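Local structure of protein (superoxide dismutase) (Sulfolobus acidocaldarius, 1B06) at residues Y9-E22 against H81-A94. The protein converts superoxide radicals into hydrogen peroxide and oxygen, using one iron ion bound in each subunit. Numbering follows the deposited sequence.
With FE (Fe (III) ion), chain G.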
loop_
_atom_site.group_PDB
_atom_site.type_symbol
_atom_site.label_atom_id
_atom_site.label_comp_id
_atom_site.label_asym_id
_atom_site.label_seq_id
_atom_site.Cartn_x
_atom_site.Cartn_y
_atom_site.Cartn_z
ATOM N N TYR A 9 -3.658 -12.205 -22.653
ATOM C CA TYR A 9 -5.034 -12.280 -22.178
ATOM C C TYR A 9 -6.011 -11.859 -23.264
ATOM O O TYR A 9 -5.681 -11.052 -24.132
ATOM C CB TYR A 9 -5.216 -11.385 -20.944
ATOM C CG TYR A 9 -4.495 -11.905 -19.720
ATOM C CD1 TYR A 9 -5.019 -12.961 -18.975
ATOM C CD2 TYR A 9 -3.263 -11.378 -19.339
ATOM C CE1 TYR A 9 -4.330 -13.486 -17.883
ATOM C CE2 TYR A 9 -2.565 -11.897 -18.249
ATOM C CZ TYR A 9 -3.104 -12.950 -17.531
ATOM O OH TYR A 9 -2.409 -13.481 -16.474
ATOM N N GLU A 10 -7.215 -12.414 -23.207
ATOM C CA GLU A 10 -8.252 -12.097 -24.175
ATOM C C GLU A 10 -9.368 -11.307 -23.511
ATOM O O GLU A 10 -9.747 -11.589 -22.377
ATOM C CB GLU A 10 -8.823 -13.381 -24.774
ATOM C CG GLU A 10 -8.401 -13.623 -26.219
ATOM C CD GLU A 10 -8.024 -15.070 -26.483
ATOM O OE1 GLU A 10 -8.818 -15.968 -26.124
ATOM O OE2 GLU A 10 -6.932 -15.308 -27.048
ATOM N N PHE A 11 -9.884 -10.310 -24.221
ATOM C CA PHE A 11 -10.972 -9.486 -23.715
ATOM C C PHE A 11 -12.258 -10.311 -23.803
ATOM O O PHE A 11 -12.690 -10.695 -24.890
ATOM C CB PHE A 11 -11.092 -8.209 -24.555
ATOM C CG PHE A 11 -12.103 -7.219 -24.033
ATOM C CD1 PHE A 11 -12.075 -6.805 -22.709
ATOM C CD2 PHE A 11 -13.070 -6.683 -24.881
ATOM C CE1 PHE A 11 -12.987 -5.876 -22.234
ATOM C CE2 PHE A 11 -13.989 -5.752 -24.412
ATOM C CZ PHE A 11 -13.943 -5.348 -23.083
ATOM N N PRO A 12 -12.886 -10.591 -22.652
ATOM C CA PRO A 12 -14.121 -11.378 -22.626
ATOM C C PRO A 12 -15.347 -10.616 -23.130
ATOM O O PRO A 12 -15.316 -9.395 -23.278
ATOM C CB PRO A 12 -14.255 -11.776 -21.158
ATOM C CG PRO A 12 -13.601 -10.656 -20.419
ATOM C CD PRO A 12 -12.476 -10.160 -21.303
ATOM N N GLN A 13 -16.424 -11.350 -23.388
ATOM C CA GLN A 13 -17.666 -10.758 -23.864
ATOM C C GLN A 13 -18.584 -10.482 -22.680
ATOM O O GLN A 13 -18.558 -11.212 -21.692
ATOM C CB GLN A 13 -18.374 -11.712 -24.832
ATOM C CG GLN A 13 -17.629 -11.951 -26.132
ATOM C CD GLN A 13 -18.379 -11.426 -27.341
ATOM O OE1 GLN A 13 -19.449 -10.829 -27.211
ATOM N NE2 GLN A 13 -17.819 -11.646 -28.527
ATOM N N LEU A 14 -19.382 -9.424 -22.778
ATOM C CA LEU A 14 -20.326 -9.083 -21.720
ATOM C C LEU A 14 -21.424 -10.143 -21.775
ATOM O O LEU A 14 -21.890 -10.499 -22.854
ATOM C CB LEU A 14 -20.919 -7.691 -21.969
ATOM C CG LEU A 14 -21.345 -6.861 -20.756
ATOM C CD1 LEU A 14 -20.144 -6.574 -19.874
ATOM C CD2 LEU A 14 -21.968 -5.569 -21.226
ATOM N N PRO A 15 -21.843 -10.671 -20.617
ATOM C CA PRO A 15 -22.892 -11.699 -20.584
ATOM C C PRO A 15 -24.311 -11.223 -20.913
ATOM O O PRO A 15 -25.238 -12.029 -20.971
ATOM C CB PRO A 15 -22.804 -12.270 -19.163
ATOM C CG PRO A 15 -21.591 -11.623 -18.535
ATOM C CD PRO A 15 -21.351 -10.352 -19.270
ATOM N N TYR A 16 -24.479 -9.924 -21.132
ATOM C CA TYR A 16 -25.793 -9.364 -21.439
ATOM C C TYR A 16 -25.606 -8.034 -22.152
ATOM O O TYR A 16 -24.474 -7.620 -22.408
ATOM C CB TYR A 16 -26.584 -9.146 -20.147
ATOM C CG TYR A 16 -25.699 -8.798 -18.974
ATOM C CD1 TYR A 16 -25.071 -7.557 -18.899
ATOM C CD2 TYR A 16 -25.439 -9.731 -17.974
ATOM C CE1 TYR A 16 -24.201 -7.255 -17.864
ATOM C CE2 TYR A 16 -24.568 -9.441 -16.931
ATOM C CZ TYR A 16 -23.951 -8.205 -16.883
ATOM O OH TYR A 16 -23.069 -7.922 -15.868
ATOM N N LYS A 17 -26.712 -7.369 -22.475
ATOM C CA LYS A 17 -26.653 -6.079 -23.151
ATOM C C LYS A 17 -26.250 -5.018 -22.140
ATOM O O LYS A 17 -26.516 -5.167 -20.950
ATOM C CB LYS A 17 -28.009 -5.742 -23.764
ATOM C CG LYS A 17 -28.419 -6.686 -24.876
ATOM C CD LYS A 17 -29.432 -6.037 -25.805
ATOM C CE LYS A 17 -30.138 -7.074 -26.671
ATOM N NZ LYS A 17 -30.941 -6.446 -27.760
ATOM N N VAL A 18 -25.613 -3.950 -22.611
ATOM C CA VAL A 18 -25.142 -2.890 -21.721
ATOM C C VAL A 18 -26.231 -2.170 -20.938
ATOM O O VAL A 18 -25.934 -1.437 -19.996
ATOM C CB VAL A 18 -24.321 -1.827 -22.486
ATOM C CG1 VAL A 18 -23.094 -2.468 -23.105
ATOM C CG2 VAL A 18 -25.176 -1.171 -23.550
ATOM N N ASP A 19 -27.488 -2.372 -21.322
ATOM C CA ASP A 19 -28.591 -1.725 -20.623
ATOM C C ASP A 19 -29.428 -2.731 -19.846
ATOM O O ASP A 19 -30.508 -2.400 -19.361
ATOM C CB ASP A 19 -29.478 -0.968 -21.614
ATOM C CG ASP A 19 -30.195 -1.891 -22.584
ATOM O OD1 ASP A 19 -29.846 -3.087 -22.650
ATOM O OD2 ASP A 19 -31.112 -1.420 -23.284
ATOM N N ALA A 20 -28.918 -3.955 -19.717
ATOM C CA ALA A 20 -29.627 -5.015 -19.006
ATOM C C ALA A 20 -29.698 -4.851 -17.482
ATOM O O ALA A 20 -30.522 -5.496 -16.826
ATOM C CB ALA A 20 -29.007 -6.362 -19.346
ATOM N N LEU A 21 -28.848 -4.001 -16.912
ATOM C CA LEU A 21 -28.846 -3.807 -15.462
ATOM C C LEU A 21 -29.625 -2.574 -15.005
ATOM O O LEU A 21 -29.656 -2.259 -13.816
ATOM C CB LEU A 21 -27.409 -3.724 -14.946
ATOM C CG LEU A 21 -26.534 -4.945 -15.230
ATOM C CD1 LEU A 21 -25.152 -4.745 -14.604
ATOM C CD2 LEU A 21 -27.199 -6.191 -14.671
ATOM N N GLU A 22 -30.249 -1.872 -15.945
ATOM C CA GLU A 22 -31.023 -0.688 -15.600
ATOM C C GLU A 22 -32.253 -1.127 -14.816
ATOM O O GLU A 22 -32.755 -2.228 -15.025
ATOM C CB GLU A 22 -31.440 0.050 -16.866
ATOM C CG GLU A 22 -30.930 1.469 -16.919
ATOM C CD GLU A 22 -30.431 1.848 -18.290
ATOM O OE1 GLU A 22 -30.793 1.149 -19.254
ATOM O OE2 GLU A 22 -29.681 2.842 -18.404
ATOM N N HIS A 81 -8.293 -6.858 -14.792
ATOM C CA HIS A 81 -8.983 -7.671 -15.783
ATOM C C HIS A 81 -9.768 -8.823 -15.131
ATOM O O HIS A 81 -10.983 -8.948 -15.313
ATOM C CB HIS A 81 -7.952 -8.205 -16.797
ATOM C CG HIS A 81 -8.326 -9.510 -17.430
ATOM N ND1 HIS A 81 -9.474 -9.677 -18.173
ATOM C CD2 HIS A 81 -7.697 -10.711 -17.432
ATOM C CE1 HIS A 81 -9.539 -10.923 -18.606
ATOM N NE2 HIS A 81 -8.474 -11.571 -18.171
ATOM N N LYS A 82 -9.075 -9.649 -14.357
ATOM C CA LYS A 82 -9.699 -10.793 -13.706
ATOM C C LYS A 82 -10.875 -10.439 -12.807
ATOM O O LYS A 82 -11.896 -11.126 -12.820
ATOM C CB LYS A 82 -8.651 -11.567 -12.908
ATOM C CG LYS A 82 -7.506 -12.105 -13.769
ATOM C CD LYS A 82 -6.680 -13.149 -13.030
ATOM C CE LYS A 82 -5.760 -13.897 -13.987
ATOM N NZ LYS A 82 -6.403 -15.130 -14.547
ATOM N N LEU A 83 -10.739 -9.372 -12.030
ATOM C CA LEU A 83 -11.806 -8.968 -11.125
ATOM C C LEU A 83 -13.033 -8.456 -11.871
ATOM O O LEU A 83 -14.165 -8.688 -11.444
ATOM C CB LEU A 83 -11.301 -7.900 -10.155
ATOM C CG LEU A 83 -10.272 -8.368 -9.119
ATOM C CD1 LEU A 83 -9.995 -7.231 -8.155
ATOM C CD2 LEU A 83 -10.785 -9.590 -8.367
ATOM N N HIS A 84 -12.817 -7.759 -12.980
ATOM C CA HIS A 84 -13.937 -7.249 -13.760
ATOM C C HIS A 84 -14.655 -8.410 -14.439
ATOM O O HIS A 84 -15.875 -8.397 -14.587
ATOM C CB HIS A 84 -13.448 -6.244 -14.803
ATOM C CG HIS A 84 -13.318 -4.856 -14.269
ATOM N ND1 HIS A 84 -12.168 -4.401 -13.664
ATOM C CD2 HIS A 84 -14.215 -3.848 -14.179
ATOM C CE1 HIS A 84 -12.363 -3.173 -13.220
ATOM N NE2 HIS A 84 -13.598 -2.814 -13.520
ATOM N N ALA A 85 -13.888 -9.421 -14.833
ATOM C CA ALA A 85 -14.448 -10.595 -15.483
ATOM C C ALA A 85 -15.403 -11.314 -14.535
ATOM O O ALA A 85 -16.444 -11.818 -14.953
ATOM C CB ALA A 85 -13.334 -11.528 -15.914
ATOM N N ILE A 86 -15.053 -11.370 -13.256
ATOM C CA ILE A 86 -15.921 -12.018 -12.278
ATOM C C ILE A 86 -17.148 -11.136 -12.028
ATOM O O ILE A 86 -18.278 -11.621 -11.963
ATOM C CB ILE A 86 -15.191 -12.228 -10.937
ATOM C CG1 ILE A 86 -14.034 -13.210 -11.121
ATOM C CG2 ILE A 86 -16.160 -12.759 -9.893
ATOM C CD1 ILE A 86 -12.997 -13.148 -10.013
ATOM N N TYR A 87 -16.898 -9.838 -11.892
ATOM C CA TYR A 87 -17.929 -8.837 -11.635
ATOM C C TYR A 87 -19.103 -8.909 -12.618
ATOM O O TYR A 87 -20.263 -8.938 -12.200
ATOM C CB TYR A 87 -17.280 -7.452 -11.673
ATOM C CG TYR A 87 -18.192 -6.273 -11.406
ATOM C CD1 TYR A 87 -18.967 -6.202 -10.249
ATOM C CD2 TYR A 87 -18.231 -5.198 -12.291
ATOM C CE1 TYR A 87 -19.763 -5.073 -9.978
ATOM C CE2 TYR A 87 -19.016 -4.071 -12.034
ATOM C CZ TYR A 87 -19.777 -4.012 -10.880
ATOM O OH TYR A 87 -20.540 -2.891 -10.634
ATOM N N TRP A 88 -18.805 -8.948 -13.917
ATOM C CA TRP A 88 -19.854 -9.012 -14.934
ATOM C C TRP A 88 -20.713 -10.261 -14.772
ATOM O O TRP A 88 -21.932 -10.202 -14.891
ATOM C CB TRP A 88 -19.265 -9.011 -16.347
ATOM C CG TRP A 88 -18.331 -7.872 -16.654
ATOM C CD1 TRP A 88 -17.122 -7.960 -17.278
ATOM C CD2 TRP A 88 -18.533 -6.480 -16.367
ATOM N NE1 TRP A 88 -16.555 -6.716 -17.399
ATOM C CE2 TRP A 88 -17.397 -5.787 -16.849
ATOM C CE3 TRP A 88 -19.558 -5.750 -15.752
ATOM C CZ2 TRP A 88 -17.258 -4.396 -16.734
ATOM C CZ3 TRP A 88 -19.418 -4.364 -15.637
ATOM C CH2 TRP A 88 -18.275 -3.705 -16.128
ATOM N N ASN A 89 -20.070 -11.391 -14.500
ATOM C CA ASN A 89 -20.776 -12.654 -14.338
ATOM C C ASN A 89 -21.469 -12.777 -12.988
ATOM O O ASN A 89 -22.392 -13.580 -12.825
ATOM C CB ASN A 89 -19.805 -13.819 -14.509
ATOM C CG ASN A 89 -19.418 -14.036 -15.952
ATOM O OD1 ASN A 89 -20.273 -14.223 -16.809
ATOM N ND2 ASN A 89 -18.123 -14.009 -16.230
ATOM N N ASN A 90 -21.022 -11.978 -12.026
ATOM C CA ASN A 90 -21.581 -12.006 -10.681
ATOM C C ASN A 90 -22.847 -11.162 -10.569
ATOM O O ASN A 90 -23.413 -11.020 -9.486
ATOM C CB ASN A 90 -20.533 -11.512 -9.680
ATOM C CG ASN A 90 -20.693 -12.135 -8.302
ATOM O OD1 ASN A 90 -20.792 -13.358 -8.154
ATOM N ND2 ASN A 90 -20.711 -11.290 -7.280
ATOM N N MET A 91 -23.273 -10.598 -11.696
ATOM C CA MET A 91 -24.486 -9.784 -11.763
ATOM C C MET A 91 -25.412 -10.376 -12.834
ATOM O O MET A 91 -24.969 -11.138 -13.693
ATOM C CB MET A 91 -24.135 -8.334 -12.113
ATOM C CG MET A 91 -23.376 -7.599 -11.018
ATOM S SD MET A 91 -23.247 -5.820 -11.273
ATOM C CE MET A 91 -22.273 -5.754 -12.828
ATOM N N ALA A 92 -26.694 -10.035 -12.779
ATOM C CA ALA A 92 -27.653 -10.541 -13.747
ATOM C C ALA A 92 -28.786 -9.543 -13.896
ATOM O O ALA A 92 -29.091 -8.804 -12.963
ATOM C CB ALA A 92 -28.195 -11.885 -13.287
ATOM N N PRO A 93 -29.417 -9.495 -15.082
ATOM C CA PRO A 93 -30.528 -8.569 -15.331
ATOM C C PRO A 93 -31.582 -8.591 -14.226
ATOM O O PRO A 93 -31.863 -9.638 -13.639
ATOM C CB PRO A 93 -31.086 -9.035 -16.672
ATOM C CG PRO A 93 -29.909 -9.646 -17.357
ATOM C CD PRO A 93 -29.101 -10.303 -16.274
ATOM N N ALA A 94 -32.152 -7.421 -13.957
ATOM C CA ALA A 94 -33.174 -7.228 -12.929
ATOM C C ALA A 94 -33.925 -8.481 -12.478
ATOM O O ALA A 94 -33.865 -8.867 -11.307
ATOM C CB ALA A 94 -34.169 -6.179 -13.405
HETATM FE FE FE G . -14.379 -1.107 -12.384
HETATM O O HOH W 1 -12.763 -1.230 -11.084
#
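Leu14 lays its CD1 methyl over one face of the Trp88 indole, 3.9 Å from the centroid of the five-membered ring and 14° off its normal. On the opposite face, near its rim, lie the backbone oxygen His84 O and Tyr87 CD2, both from the same helix. Trp88 NE1 and His81 ND1 are both hydrogen-bonded to His38. Pro15 CD, from the same loop, lies over one face of the Tyr16 ring toward its rim, and Trp88 O is at the ring edge. There Tyr16 OH donates a 2.7 Å hydrogen bond to Trp88 O, in the carbonyl plane and on a lone pair. CG of Tyr16 sits between the backbone N and the carbonyl carbon (chi1 32°), which turns the ring toward the helix end. A phenylalanine in its place would probably leave Trp88 O without this donor and weaken the tie between the loop and the helix end. Beyond Tyr16, Leu21 CD1 touches Met91 CE at 3.5 Å, and Ala20 CB rests on Pro93 CG at 3.9 Å. At the other end the Tyr9 and His81 rings meet obliquely, planes at 56°. Tyr9 OH is hydrogen-bonded to Asp141 of a second subunit, and His81 NE2 to Glu143 of the same subunit. His84 NE2 binds the iron at 2.2 Å, together with His33, Asp170, His174 and a water. An N-terminal loop running along this metal-bearing helix, with a tryptophan beside the ligands, belongs to the alpha-hairpin domain of iron/manganese superoxide dismutases.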